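PDB 3FKD: L-threonine-O-3-phosphate decarboxylase from Porphyromonas gingivalis, which probably uses pyridoxal 5'-phosphate as its cofactor to decarboxylate L-threonine O-3-phosphate, and has the fold of class I and II aminotransferases. Local coordinates for residues Val258-Ala263 / Val318-Gln323; Thr262-Leu267 / Thr278-Arg283; Tyr300-Arg305 / Ile332-Thr337. All blocks are in the same frame, centred on the assembly; numbering follows the deposited sequence.

Contact 1: Val258-Ala263 / Val318-Gln323; sequences VDFITA and VRITTQ
Helix-on-sheet packing in the C-terminal part of an aminotransferase-type fold brings Phe-260 of helix 250-266 onto Ile-320, in strand 317-321, and Thr-322, just past its end. Phe-260 carries the helix side alone. Its ring is thrown forward to the strand because CG lies anti to the backbone N (chi1 -164°). One side of the ring does the touching. CD2 is 3.7 Å from OG1 of Thr-322, which sits at the ring edge and near its plane. The same CD2 is 3.9 Å from CA of Thr-322, so the ring also rests against backbone. Next along the ring, CE2 meets CG2 of Ile-320 at 3.9 Å. This branch methyl comes in obliquely, and the two side chains cross at about a right angle. The ring approach does not leave OG1 of Thr-322 without a polar partner. It is hydrogen-bonded to OG1 of Thr-257, about one turn before Phe-260 in the helix, and weakly to O of Thr-278. Trp-253 of the same helix adds a bond from NE1 to O of Thr-322. Phe-331 of helix 325-339 meets the Phe-260 ring edge-to-face. Strand 279-284 flanks Ile-320 and pairs with it through the backbone of Phe-280.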
ATOM      1  N   VAL A 258     -35.274  -4.882  -1.998  1.00 24.19           N
ATOM      2  CA  VAL A 258     -36.547  -5.194  -1.405  1.00 25.25           C
ATOM      3  C   VAL A 258     -37.194  -6.367  -2.161  1.00 26.13           C
ATOM      4  O   VAL A 258     -37.548  -7.349  -1.539  1.00 26.14           O
ATOM      5  CB  VAL A 258     -37.450  -3.963  -1.389  1.00 26.88           C
ATOM      6  CG1 VAL A 258     -38.888  -4.337  -1.032  1.00 21.89           C
ATOM      7  CG2 VAL A 258     -36.872  -2.901  -0.472  1.00 23.60           C
ATOM      8  N   ASP A 259     -37.313  -6.291  -3.493  1.00 26.66           N
ATOM      9  CA  ASP A 259     -37.850  -7.428  -4.258  1.00 27.63           C
ATOM     10  C   ASP A 259     -37.022  -8.697  -4.061  1.00 29.69           C
ATOM     11  O   ASP A 259     -37.531  -9.804  -4.218  1.00 29.66           O
ATOM     12  CB  ASP A 259     -37.942  -7.178  -5.764  1.00 26.69           C
ATOM     13  CG  ASP A 259     -38.604  -5.866  -6.126  1.00 28.15           C
ATOM     14  OD1 ASP A 259     -39.276  -5.240  -5.277  1.00 26.27           O
ATOM     15  OD2 ASP A 259     -38.423  -5.462  -7.300  1.00 29.46           O
ATOM     16  N   PHE A 260     -35.738  -8.543  -3.736  1.00 28.97           N
ATOM     17  CA  PHE A 260     -34.884  -9.699  -3.494  1.00 27.64           C
ATOM     18  C   PHE A 260     -35.164 -10.309  -2.116  1.00 29.28           C
ATOM     19  O   PHE A 260     -35.317 -11.524  -2.003  1.00 29.17           O
ATOM     20  CB  PHE A 260     -33.419  -9.302  -3.638  1.00 30.38           C
ATOM     21  CG  PHE A 260     -32.457 -10.467  -3.789  1.00 29.33           C
ATOM     22  CD1 PHE A 260     -32.904 -11.733  -4.090  1.00 28.59           C
ATOM     23  CD2 PHE A 260     -31.092 -10.256  -3.692  1.00 26.84           C
ATOM     24  CE1 PHE A 260     -32.020 -12.774  -4.253  1.00 27.69           C
ATOM     25  CE2 PHE A 260     -30.226 -11.297  -3.862  1.00 27.89           C
ATOM     26  CZ  PHE A 260     -30.697 -12.564  -4.130  1.00 27.74           C
ATOM     27  N   ILE A 261     -35.259  -9.463  -1.088  1.00 27.83           N
ATOM     28  CA  ILE A 261     -35.467  -9.922   0.280  1.00 27.92           C
ATOM     29  C   ILE A 261     -36.839 -10.556   0.516  1.00 31.78           C
ATOM     30  O   ILE A 261     -36.968 -11.526   1.264  1.00 33.51           O
ATOM     31  CB  ILE A 261     -35.199  -8.799   1.301  1.00 29.52           C
ATOM     32  CG1 ILE A 261     -33.689  -8.423   1.272  1.00 28.39           C
ATOM     33  CG2 ILE A 261     -35.609  -9.260   2.689  1.00 26.97           C
ATOM     34  CD1 ILE A 261     -33.276  -7.273   2.190  1.00 23.39           C
ATOM     35  N   THR A 262     -37.849 -10.005  -0.145  1.00 30.45           N
ATOM     36  CA  THR A 262     -39.210 -10.502  -0.127  1.00 28.55           C
ATOM     37  C   THR A 262     -39.277 -11.916  -0.670  1.00 30.97           C
ATOM     38  O   THR A 262     -39.848 -12.829  -0.040  1.00 35.32           O
ATOM     39  CB  THR A 262     -40.099  -9.626  -1.021  1.00 29.38           C
ATOM     40  OG1 THR A 262     -40.133  -8.283  -0.508  1.00 28.19           O
ATOM     41  CG2 THR A 262     -41.496 -10.207  -1.111  1.00 28.53           C
ATOM     42  N   ALA A 263     -38.736 -12.106  -1.860  1.00 29.19           N
ATOM     43  CA  ALA A 263     -38.676 -13.438  -2.419  1.00 29.50           C
ATOM     44  C   ALA A 263     -37.892 -14.360  -1.489  1.00 34.49           C
ATOM     45  O   ALA A 263     -38.351 -15.470  -1.219  1.00 36.98           O
ATOM     46  CB  ALA A 263     -38.085 -13.430  -3.800  1.00 26.95           C
ATOM     47  N   VAL A 318     -24.786 -16.418   5.758  1.00 26.42           N
ATOM     48  CA  VAL A 318     -24.113 -15.909   4.565  1.00 24.70           C
ATOM     49  C   VAL A 318     -24.422 -14.428   4.361  1.00 23.54           C
ATOM     50  O   VAL A 318     -25.487 -13.949   4.738  1.00 24.15           O
ATOM     51  CB  VAL A 318     -24.491 -16.697   3.280  1.00 25.12           C
ATOM     52  CG1 VAL A 318     -24.244 -18.167   3.471  1.00 27.69           C
ATOM     53  CG2 VAL A 318     -25.928 -16.451   2.897  1.00 24.24           C
ATOM     54  N   ARG A 319     -23.479 -13.699   3.780  1.00 23.36           N
ATOM     55  CA  ARG A 319     -23.738 -12.331   3.353  1.00 23.14           C
ATOM     56  C   ARG A 319     -24.051 -12.356   1.854  1.00 22.84           C
ATOM     57  O   ARG A 319     -23.318 -12.979   1.087  1.00 22.16           O
ATOM     58  CB  ARG A 319     -22.523 -11.406   3.635  1.00 23.28           C
ATOM     59  CG  ARG A 319     -22.858  -9.897   3.524  1.00 21.16           C
ATOM     60  CD  ARG A 319     -21.681  -9.012   3.657  1.00 18.83           C
ATOM     61  NE  ARG A 319     -20.722  -9.365   2.638  1.00 21.87           N
ATOM     62  CZ  ARG A 319     -19.410  -9.186   2.731  1.00 20.15           C
ATOM     63  NH1 ARG A 319     -18.867  -8.619   3.814  1.00 19.06           N
ATOM     64  NH2 ARG A 319     -18.653  -9.564   1.722  1.00 20.42           N
ATOM     65  N   ILE A 320     -25.133 -11.684   1.456  1.00 21.16           N
ATOM     66  CA  ILE A 320     -25.532 -11.585   0.054  1.00 21.36           C
ATOM     67  C   ILE A 320     -25.724 -10.129  -0.428  1.00 22.65           C
ATOM     68  O   ILE A 320     -26.477  -9.372   0.196  1.00 22.09           O
ATOM     69  CB  ILE A 320     -26.869 -12.281  -0.193  1.00 22.91           C
ATOM     70  CG1 ILE A 320     -26.920 -13.671   0.456  1.00 23.36           C
ATOM     71  CG2 ILE A 320     -27.200 -12.315  -1.694  1.00 23.48           C
ATOM     72  CD1 ILE A 320     -26.579 -14.786  -0.464  1.00 24.56           C
ATOM     73  N   THR A 321     -25.055  -9.746  -1.529  1.00 20.15           N
ATOM     74  CA  THR A 321     -25.312  -8.468  -2.186  1.00 21.24           C
ATOM     75  C   THR A 321     -26.228  -8.591  -3.400  1.00 21.53           C
ATOM     76  O   THR A 321     -25.930  -9.318  -4.344  1.00 22.60           O
ATOM     77  CB  THR A 321     -24.010  -7.790  -2.689  1.00 21.91           C
ATOM     78  OG1 THR A 321     -23.041  -7.819  -1.647  1.00 21.86           O
ATOM     79  CG2 THR A 321     -24.273  -6.329  -3.138  1.00 18.53           C
ATOM     80  N   THR A 322     -27.319  -7.838  -3.382  1.00 21.48           N
ATOM     81  CA  THR A 322     -28.218  -7.706  -4.533  1.00 22.27           C
ATOM     82  C   THR A 322     -27.490  -7.438  -5.861  1.00 21.13           C
ATOM     83  O   THR A 322     -26.830  -6.432  -6.022  1.00 20.84           O
ATOM     84  CB  THR A 322     -29.204  -6.577  -4.264  1.00 23.59           C
ATOM     85  OG1 THR A 322     -29.864  -6.834  -3.022  1.00 24.93           O
ATOM     86  CG2 THR A 322     -30.216  -6.358  -5.452  1.00 24.18           C
ATOM     87  N   GLN A 323     -27.636  -8.367  -6.790  1.00 22.65           N
ATOM     88  CA  GLN A 323     -27.116  -8.256  -8.141  1.00 24.28           C
ATOM     89  C   GLN A 323     -28.251  -7.793  -9.072  1.00 26.55           C
ATOM     90  O   GLN A 323     -29.158  -7.110  -8.626  1.00 26.43           O
ATOM     91  CB  GLN A 323     -26.494  -9.587  -8.557  1.00 23.66           C
ATOM     92  CG  GLN A 323     -25.280  -9.996  -7.674  1.00 24.39           C
ATOM     93  CD  GLN A 323     -24.222  -8.838  -7.525  1.00 24.27           C
ATOM     94  OE1 GLN A 323     -23.714  -8.324  -8.518  1.00 22.47           O
ATOM     95  NE2 GLN A 323     -23.956  -8.419  -6.294  1.00 20.45           N
TER

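Contact 2: Thr262-Leu267 / Thr278-Arg283; sequences TALNRL and TFFLLR
Leu-264 of helix 250-266 presses one methyl, CD1, against Phe-280 and Leu-282 of strand 279-284. This is alpha/beta packing: the last turn of a helix lies over a sheet, and the two strand residues, two apart, face it from the same side. CD1 reaches CE1 and CZ of Phe-280, both at 3.8 Å, so it meets the far end of the ring. It approaches obliquely. The same methyl is 4.2 Å from CD2 of Leu-282, a looser touch. Leu-264 reaches this far because its chain is extended, with CD1 nearly anti to CA (chi2 169°). The Phe-280 ring also meets Ile-261, about one turn earlier in the helix. In the next shell, the strand is held by its neighbour 317-321, where Leu-282 pairs by backbone with Val-318. On its other side the strand pairs with 270-272, the first arm of a hairpin. The helix end is tied to that arm by Asn-265, whose OD1 accepts from N of Val-272. Leu-264 itself is shared: CD1 serves the sheet, while CD2 meets CD1 of Ile-332 in helix 325-339.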
ATOM      1  N   THR A 262     -37.849 -10.005  -0.145  1.00 30.45           N
ATOM      2  CA  THR A 262     -39.210 -10.502  -0.127  1.00 28.55           C
ATOM      3  C   THR A 262     -39.277 -11.916  -0.670  1.00 30.97           C
ATOM      4  O   THR A 262     -39.848 -12.829  -0.040  1.00 35.32           O
ATOM      5  CB  THR A 262     -40.099  -9.626  -1.021  1.00 29.38           C
ATOM      6  OG1 THR A 262     -40.133  -8.283  -0.508  1.00 28.19           O
ATOM      7  CG2 THR A 262     -41.496 -10.207  -1.111  1.00 28.53           C
ATOM      8  N   ALA A 263     -38.736 -12.106  -1.860  1.00 29.19           N
ATOM      9  CA  ALA A 263     -38.676 -13.438  -2.419  1.00 29.50           C
ATOM     10  C   ALA A 263     -37.892 -14.360  -1.489  1.00 34.49           C
ATOM     11  O   ALA A 263     -38.351 -15.470  -1.219  1.00 36.98           O
ATOM     12  CB  ALA A 263     -38.085 -13.430  -3.800  1.00 26.95           C
ATOM     13  N   LEU A 264     -36.742 -13.916  -0.967  1.00 29.42           N
ATOM     14  CA  LEU A 264     -36.002 -14.783  -0.080  1.00 30.34           C
ATOM     15  C   LEU A 264     -36.777 -15.243   1.180  1.00 35.22           C
ATOM     16  O   LEU A 264     -36.672 -16.409   1.585  1.00 35.64           O
ATOM     17  CB  LEU A 264     -34.636 -14.203   0.292  1.00 32.02           C
ATOM     18  CG  LEU A 264     -33.576 -14.279  -0.825  1.00 31.27           C
ATOM     19  CD1 LEU A 264     -32.376 -13.459  -0.481  1.00 26.63           C
ATOM     20  CD2 LEU A 264     -33.165 -15.681  -1.195  1.00 30.07           C
ATOM     21  N   ASN A 265     -37.528 -14.349   1.817  1.00 32.27           N
ATOM     22  CA  ASN A 265     -38.204 -14.729   3.036  1.00 32.98           C
ATOM     23  C   ASN A 265     -39.309 -15.762   2.714  1.00 36.40           C
ATOM     24  O   ASN A 265     -39.551 -16.712   3.478  1.00 36.30           O
ATOM     25  CB  ASN A 265     -38.760 -13.507   3.764  1.00 31.79           C
ATOM     26  CG  ASN A 265     -37.696 -12.749   4.549  1.00 31.33           C
ATOM     27  OD1 ASN A 265     -36.805 -13.339   5.143  1.00 31.93           O
ATOM     28  ND2 ASN A 265     -37.801 -11.425   4.558  1.00 30.59           N
ATOM     29  N   ARG A 266     -39.944 -15.600   1.564  1.00 34.25           N
ATOM     30  CA  ARG A 266     -40.976 -16.533   1.158  1.00 37.93           C
ATOM     31  C   ARG A 266     -40.452 -17.946   1.181  1.00 40.65           C
ATOM     32  O   ARG A 266     -41.220 -18.895   1.392  1.00 42.09           O
ATOM     33  CB  ARG A 266     -41.462 -16.236  -0.251  1.00 37.89           C
ATOM     34  CG  ARG A 266     -42.441 -15.121  -0.316  1.00 36.68           C
ATOM     35  CD  ARG A 266     -43.152 -15.243  -1.598  1.00 39.08           C
ATOM     36  NE  ARG A 266     -44.281 -14.330  -1.656  1.00 41.82           N
ATOM     37  CZ  ARG A 266     -44.979 -14.102  -2.752  1.00 39.64           C
ATOM     38  NH1 ARG A 266     -44.663 -14.733  -3.878  1.00 41.05           N
ATOM     39  NH2 ARG A 266     -45.986 -13.252  -2.706  1.00 40.61           N
ATOM     40  N   LEU A 267     -39.158 -18.092   0.921  1.00 36.44           N
ATOM     41  CA  LEU A 267     -38.559 -19.412   0.928  1.00 38.67           C
ATOM     42  C   LEU A 267     -38.678 -19.980   2.323  1.00 39.00           C
ATOM     43  O   LEU A 267     -38.610 -19.237   3.305  1.00 37.83           O
ATOM     44  CB  LEU A 267     -37.096 -19.379   0.458  1.00 39.96           C
ATOM     45  CG  LEU A 267     -36.941 -19.780  -1.020  1.00 40.97           C
ATOM     46  CD1 LEU A 267     -37.945 -19.040  -1.870  1.00 37.08           C
ATOM     47  CD2 LEU A 267     -35.515 -19.596  -1.534  1.00 35.60           C
ATOM     48  N   THR A 278     -27.842  -2.290   0.468  1.00 24.51           N
ATOM     49  CA  THR A 278     -28.008  -3.218  -0.655  1.00 25.18           C
ATOM     50  C   THR A 278     -27.328  -4.595  -0.512  1.00 22.22           C
ATOM     51  O   THR A 278     -27.398  -5.433  -1.415  1.00 22.17           O
ATOM     52  CB  THR A 278     -27.552  -2.578  -1.938  1.00 23.67           C
ATOM     53  OG1 THR A 278     -26.205  -2.185  -1.755  1.00 25.59           O
ATOM     54  CG2 THR A 278     -28.337  -1.327  -2.210  1.00 25.83           C
ATOM     55  N   PHE A 279     -26.678  -4.825   0.611  1.00 20.36           N
ATOM     56  CA  PHE A 279     -26.301  -6.187   0.968  1.00 21.92           C
ATOM     57  C   PHE A 279     -26.916  -6.517   2.339  1.00 21.68           C
ATOM     58  O   PHE A 279     -27.344  -5.618   3.057  1.00 21.11           O
ATOM     59  CB  PHE A 279     -24.777  -6.330   1.009  1.00 22.08           C
ATOM     60  CG  PHE A 279     -24.110  -5.314   1.880  1.00 20.24           C
ATOM     61  CD1 PHE A 279     -23.992  -5.527   3.232  1.00 18.80           C
ATOM     62  CD2 PHE A 279     -23.621  -4.129   1.333  1.00 19.97           C
ATOM     63  CE1 PHE A 279     -23.406  -4.578   4.031  1.00 20.63           C
ATOM     64  CE2 PHE A 279     -23.023  -3.176   2.123  1.00 18.83           C
ATOM     65  CZ  PHE A 279     -22.896  -3.387   3.460  1.00 19.14           C
ATOM     66  N   PHE A 280     -26.925  -7.795   2.710  1.00 22.06           N
ATOM     67  CA  PHE A 280     -27.668  -8.260   3.898  1.00 22.87           C
ATOM     68  C   PHE A 280     -27.215  -9.661   4.330  1.00 22.06           C
ATOM     69  O   PHE A 280     -26.662 -10.418   3.548  1.00 23.57           O
ATOM     70  CB  PHE A 280     -29.214  -8.260   3.612  1.00 22.02           C
ATOM     71  CG  PHE A 280     -29.579  -8.998   2.359  1.00 21.04           C
ATOM     72  CD1 PHE A 280     -29.707 -10.380   2.365  1.00 21.81           C
ATOM     73  CD2 PHE A 280     -29.705  -8.325   1.155  1.00 20.23           C
ATOM     74  CE1 PHE A 280     -29.999 -11.070   1.218  1.00 21.56           C
ATOM     75  CE2 PHE A 280     -29.973  -9.009  -0.001  1.00 21.34           C
ATOM     76  CZ  PHE A 280     -30.145 -10.397   0.036  1.00 21.85           C
ATOM     77  N   LEU A 281     -27.473 -10.008   5.580  1.00 23.47           N
ATOM     78  CA  LEU A 281     -27.274 -11.370   6.073  1.00 24.60           C
ATOM     79  C   LEU A 281     -28.535 -12.279   5.802  1.00 26.22           C
ATOM     80  O   LEU A 281     -29.689 -11.873   5.998  1.00 24.64           O
ATOM     81  CB  LEU A 281     -26.950 -11.288   7.575  1.00 21.87           C
ATOM     82  CG  LEU A 281     -25.550 -11.362   8.201  1.00 25.75           C
ATOM     83  CD1 LEU A 281     -24.358 -11.244   7.286  1.00 21.47           C
ATOM     84  CD2 LEU A 281     -25.439 -10.355   9.324  1.00 25.76           C
ATOM     85  N   LEU A 282     -28.322 -13.492   5.313  1.00 25.13           N
ATOM     86  CA  LEU A 282     -29.360 -14.489   5.471  1.00 27.03           C
ATOM     87  C   LEU A 282     -28.923 -15.709   6.318  1.00 28.01           C
ATOM     88  O   LEU A 282     -27.759 -16.148   6.289  1.00 25.23           O
ATOM     89  CB  LEU A 282     -30.010 -14.871   4.136  1.00 29.63           C
ATOM     90  CG  LEU A 282     -29.576 -16.004   3.209  1.00 29.58           C
ATOM     91  CD1 LEU A 282     -29.283 -17.344   3.939  1.00 28.13           C
ATOM     92  CD2 LEU A 282     -30.696 -16.181   2.178  1.00 26.32           C
ATOM     93  N   ARG A 283     -29.878 -16.228   7.089  1.00 30.94           N
ATOM     94  CA  ARG A 283     -29.652 -17.390   7.959  1.00 32.08           C
ATOM     95  C   ARG A 283     -30.299 -18.641   7.397  1.00 32.05           C
ATOM     96  O   ARG A 283     -31.488 -18.636   7.055  1.00 32.86           O
ATOM     97  CB  ARG A 283     -30.240 -17.127   9.342  1.00 34.67           C
ATOM     98  CG  ARG A 283     -29.525 -17.830  10.472  1.00 33.55           C
ATOM     99  CD  ARG A 283     -30.337 -17.718  11.740  1.00 34.45           C
ATOM    100  NE  ARG A 283     -29.458 -17.596  12.898  1.00 38.56           N
ATOM    101  CZ  ARG A 283     -29.280 -18.545  13.804  1.00 39.48           C
ATOM    102  NH1 ARG A 283     -28.447 -18.357  14.820  1.00 38.06           N
ATOM    103  NH2 ARG A 283     -29.940 -19.691  13.685  1.00 48.45           N
TER

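Contact 3: Tyr300-Arg305 / Ile332-Thr337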
ATOM      1  N   TYR A 300     -24.364 -24.014  -9.602  1.00 32.78           N
ATOM      2  CA  TYR A 300     -25.029 -22.901 -10.244  1.00 32.34           C
ATOM      3  C   TYR A 300     -24.131 -21.683 -10.612  1.00 30.97           C
ATOM      4  O   TYR A 300     -24.642 -20.655 -11.035  1.00 29.49           O
ATOM      5  CB  TYR A 300     -26.215 -22.492  -9.372  1.00 32.79           C
ATOM      6  CG  TYR A 300     -27.428 -23.375  -9.559  1.00 36.23           C
ATOM      7  CD1 TYR A 300     -28.348 -23.102 -10.571  1.00 35.89           C
ATOM      8  CD2 TYR A 300     -27.669 -24.470  -8.723  1.00 35.25           C
ATOM      9  CE1 TYR A 300     -29.457 -23.883 -10.760  1.00 36.75           C
ATOM     10  CE2 TYR A 300     -28.776 -25.271  -8.911  1.00 36.98           C
ATOM     11  CZ  TYR A 300     -29.674 -24.972  -9.933  1.00 41.02           C
ATOM     12  OH  TYR A 300     -30.802 -25.744 -10.145  1.00 40.19           O
ATOM     13  N   ASN A 301     -22.807 -21.798 -10.445  1.00 31.78           N
ATOM     14  CA  ASN A 301     -21.894 -20.745 -10.904  1.00 30.98           C
ATOM     15  C   ASN A 301     -22.082 -19.398 -10.233  1.00 31.25           C
ATOM     16  O   ASN A 301     -21.819 -18.359 -10.834  1.00 31.68           O
ATOM     17  CB  ASN A 301     -22.089 -20.521 -12.390  1.00 33.04           C
ATOM     18  CG  ASN A 301     -21.746 -21.745 -13.203  1.00 38.40           C
ATOM     19  OD1 ASN A 301     -20.576 -22.198 -13.203  1.00 37.10           O
ATOM     20  ND2 ASN A 301     -22.762 -22.303 -13.913  1.00 32.13           N
HETATM   21  N   MSE A 302     -22.548 -19.423  -8.992  1.00 30.78           N
HETATM   22  CA  MSE A 302     -22.803 -18.216  -8.239  1.00 29.34           C
HETATM   23  C   MSE A 302     -21.950 -18.171  -6.995  1.00 28.72           C
HETATM   24  O   MSE A 302     -21.930 -19.123  -6.212  1.00 30.32           O
HETATM   25  CB  MSE A 302     -24.267 -18.147  -7.847  1.00 29.68           C
HETATM   26  CG  MSE A 302     -25.151 -17.678  -8.966  1.00 32.48           C
HETATM   27 SE   MSE A 302     -27.054 -17.949  -8.605  1.00 54.48          SE
HETATM   28  CE  MSE A 302     -27.439 -19.359  -9.924  1.00 39.27           C
ATOM     29  N   LEU A 303     -21.276 -17.051  -6.786  1.00 25.96           N
ATOM     30  CA  LEU A 303     -20.495 -16.903  -5.574  1.00 26.42           C
ATOM     31  C   LEU A 303     -21.227 -16.155  -4.463  1.00 24.70           C
ATOM     32  O   LEU A 303     -21.853 -15.146  -4.694  1.00 23.44           O
ATOM     33  CB  LEU A 303     -19.093 -16.300  -5.846  1.00 25.37           C
ATOM     34  CG  LEU A 303     -18.126 -16.433  -4.651  1.00 27.93           C
ATOM     35  CD1 LEU A 303     -17.781 -17.889  -4.389  1.00 29.98           C
ATOM     36  CD2 LEU A 303     -16.831 -15.651  -4.844  1.00 30.30           C
ATOM     37  N   ILE A 304     -21.119 -16.673  -3.243  1.00 25.73           N
ATOM     38  CA  ILE A 304     -21.708 -16.043  -2.066  1.00 25.20           C
ATOM     39  C   ILE A 304     -20.626 -15.911  -1.002  1.00 24.84           C
ATOM     40  O   ILE A 304     -19.646 -16.635  -1.049  1.00 27.06           O
ATOM     41  CB  ILE A 304     -22.889 -16.876  -1.503  1.00 22.75           C
ATOM     42  CG1 ILE A 304     -22.388 -18.156  -0.847  1.00 26.23           C
ATOM     43  CG2 ILE A 304     -23.792 -17.260  -2.601  1.00 24.17           C
ATOM     44  CD1 ILE A 304     -23.438 -18.928  -0.199  1.00 29.50           C
ATOM     45  N   ARG A 305     -20.810 -14.996  -0.051  1.00 23.35           N
ATOM     46  CA  ARG A 305     -19.934 -14.879   1.109  1.00 22.98           C
ATOM     47  C   ARG A 305     -20.366 -15.722   2.335  1.00 22.08           C
ATOM     48  O   ARG A 305     -21.307 -15.387   3.048  1.00 20.37           O
ATOM     49  CB  ARG A 305     -19.790 -13.400   1.489  1.00 23.47           C
ATOM     50  CG  ARG A 305     -19.030 -13.116   2.766  1.00 23.20           C
ATOM     51  CD  ARG A 305     -17.523 -13.325   2.644  1.00 24.52           C
ATOM     52  NE  ARG A 305     -16.763 -12.329   3.432  1.00 25.64           N
ATOM     53  CZ  ARG A 305     -16.345 -12.548   4.676  1.00 26.39           C
ATOM     54  NH1 ARG A 305     -16.591 -13.714   5.265  1.00 26.54           N
ATOM     55  NH2 ARG A 305     -15.686 -11.612   5.332  1.00 25.21           N
ATOM     56  N   ILE A 332     -32.651 -17.239  -6.641  1.00 40.14           N
ATOM     57  CA  ILE A 332     -33.748 -17.806  -5.863  1.00 41.22           C
ATOM     58  C   ILE A 332     -34.063 -19.287  -6.205  1.00 42.85           C
ATOM     59  O   ILE A 332     -34.357 -20.080  -5.322  1.00 42.76           O
ATOM     60  CB  ILE A 332     -35.012 -16.975  -6.026  1.00 41.07           C
ATOM     61  CG1 ILE A 332     -34.783 -15.575  -5.493  1.00 35.02           C
ATOM     62  CG2 ILE A 332     -36.199 -17.657  -5.307  1.00 39.11           C
ATOM     63  CD1 ILE A 332     -35.098 -15.470  -4.044  1.00 35.36           C
ATOM     64  N   LYS A 333     -34.017 -19.655  -7.481  1.00 44.39           N
ATOM     65  CA  LYS A 333     -34.171 -21.055  -7.853  1.00 42.92           C
ATOM     66  C   LYS A 333     -32.960 -21.827  -7.355  1.00 43.50           C
ATOM     67  O   LYS A 333     -33.096 -22.841  -6.675  1.00 45.46           O
ATOM     68  CB  LYS A 333     -34.325 -21.187  -9.357  1.00 39.10           C
ATOM     69  CG  LYS A 333     -35.450 -20.314  -9.855  1.00 45.76           C
ATOM     70  CD  LYS A 333     -36.039 -20.762 -11.195  1.00 51.43           C
ATOM     71  CE  LYS A 333     -37.372 -20.054 -11.437  1.00 56.11           C
ATOM     72  NZ  LYS A 333     -37.668 -19.814 -12.896  1.00 62.58           N
ATOM     73  N   ALA A 334     -31.777 -21.325  -7.680  1.00 41.30           N
ATOM     74  CA  ALA A 334     -30.548 -21.931  -7.226  1.00 40.16           C
ATOM     75  C   ALA A 334     -30.695 -22.311  -5.759  1.00 42.48           C
ATOM     76  O   ALA A 334     -30.391 -23.427  -5.365  1.00 43.67           O
ATOM     77  CB  ALA A 334     -29.399 -20.969  -7.416  1.00 40.50           C
ATOM     78  N   LEU A 335     -31.174 -21.381  -4.950  1.00 41.76           N
ATOM     79  CA  LEU A 335     -31.329 -21.622  -3.523  1.00 42.85           C
ATOM     80  C   LEU A 335     -32.454 -22.662  -3.181  1.00 43.37           C
ATOM     81  O   LEU A 335     -32.234 -23.643  -2.441  1.00 41.80           O
ATOM     82  CB  LEU A 335     -31.546 -20.280  -2.812  1.00 39.56           C
ATOM     83  CG  LEU A 335     -31.648 -20.281  -1.287  1.00 36.24           C
ATOM     84  CD1 LEU A 335     -30.505 -21.045  -0.698  1.00 35.31           C
ATOM     85  CD2 LEU A 335     -31.697 -18.851  -0.783  1.00 32.84           C
ATOM     86  N   GLU A 336     -33.644 -22.422  -3.717  1.00 42.02           N
ATOM     87  CA  GLU A 336     -34.775 -23.324  -3.574  1.00 44.90           C
ATOM     88  C   GLU A 336     -34.343 -24.754  -3.854  1.00 45.55           C
ATOM     89  O   GLU A 336     -34.671 -25.682  -3.113  1.00 47.38           O
ATOM     90  CB  GLU A 336     -35.886 -22.917  -4.539  1.00 42.34           C
ATOM     91  CG  GLU A 336     -37.209 -23.455  -4.134  1.00 52.30           C
ATOM     92  CD  GLU A 336     -38.368 -22.589  -4.631  1.00 60.30           C
ATOM     93  OE1 GLU A 336     -38.100 -21.598  -5.380  1.00 58.17           O
ATOM     94  OE2 GLU A 336     -39.537 -22.906  -4.259  1.00 54.58           O
ATOM     95  N   THR A 337     -33.585 -24.917  -4.923  1.00 41.89           N
ATOM     96  CA  THR A 337     -33.065 -26.214  -5.292  1.00 44.91           C
ATOM     97  C   THR A 337     -32.180 -26.814  -4.197  1.00 43.84           C
ATOM     98  O   THR A 337     -32.195 -28.024  -3.943  1.00 42.42           O
ATOM     99  CB  THR A 337     -32.297 -26.087  -6.598  1.00 44.16           C
ATOM    100  OG1 THR A 337     -33.237 -25.768  -7.624  1.00 46.93           O
ATOM    101  CG2 THR A 337     -31.621 -27.385  -6.954  1.00 43.92           C
TER
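The carbonyl O of Lys-333 is gripped twice by Thr-337, the residue that meets the hydroxyl end of Tyr-300. Thr-337 N donates to it at 2.8 Å, as expected in a helix. OG1 of Thr-337 donates to the same O at 3.1 Å, coming from well above the carbonyl plane. This second bond holds the threonine side chain in place. OG1 lies beside its own backbone N (chi1 -67°), turned back over the preceding turn. OH of Tyr-300 comes to 3.5 Å from OG1 of Thr-337, a near approach rather than a hydrogen bond. The methyl CG2 of Thr-337 is 3.7 Å from the same OH and lies oblique to the ring. The two side chains cross at about a right angle.

The main contact is with Ala-334, about one turn earlier. Its CA sits 3.9 Å from the centroid of the Tyr-300 ring, only 1° off the ring normal. This is a CH-pi contact over the face. CB of Ala-334 lies over the same face but nearer the root of the ring, 3.8 Å from CG of Tyr-300. Met-302, present as selenomethionine, closes in on that CB as well. Its chain bends at the last torsion, and CE ends 3.6 Å from CB of Ala-334.

Helix 289-298 borders the contact, with Met-296 touching Ala-334 and Tyr-295 touching Thr-337. Met-302 also leans on Leu-330 and Phe-331 of helix 325-339. The contact therefore joins the lead-in and first residue of strand 302-306 to helix 325-339, the last helix of the chain. With a methyl as its side chain, Ala-334 can bring its own CA over the ring centre. The two segments hold together by CH-pi and apolar contact, while the hydroxyl of Thr-337 is satisfied within its own helix.

In the fold
All three contacts lie on the same side of the chain's centre and reach one mixed sheet. Contacts 1 and 2 start from neighbouring turns of helix 250-266, and their centres are about 5 Å apart. They land on strands 317-321 and 279-284, which are antiparallel neighbours in that sheet. The centre of contact 3 is about 12 Å from the centre of each, and it adds strand 302-306 and helix 325-339. Contact 2 closes before contact 3 opens, whereas contacts 1 and 3 interleave along the chain. The two helices meet through Ala-263 and Leu-264 against Ile-332. Together the contacts join two helices packed on one sheet in the C-terminal part of the chain.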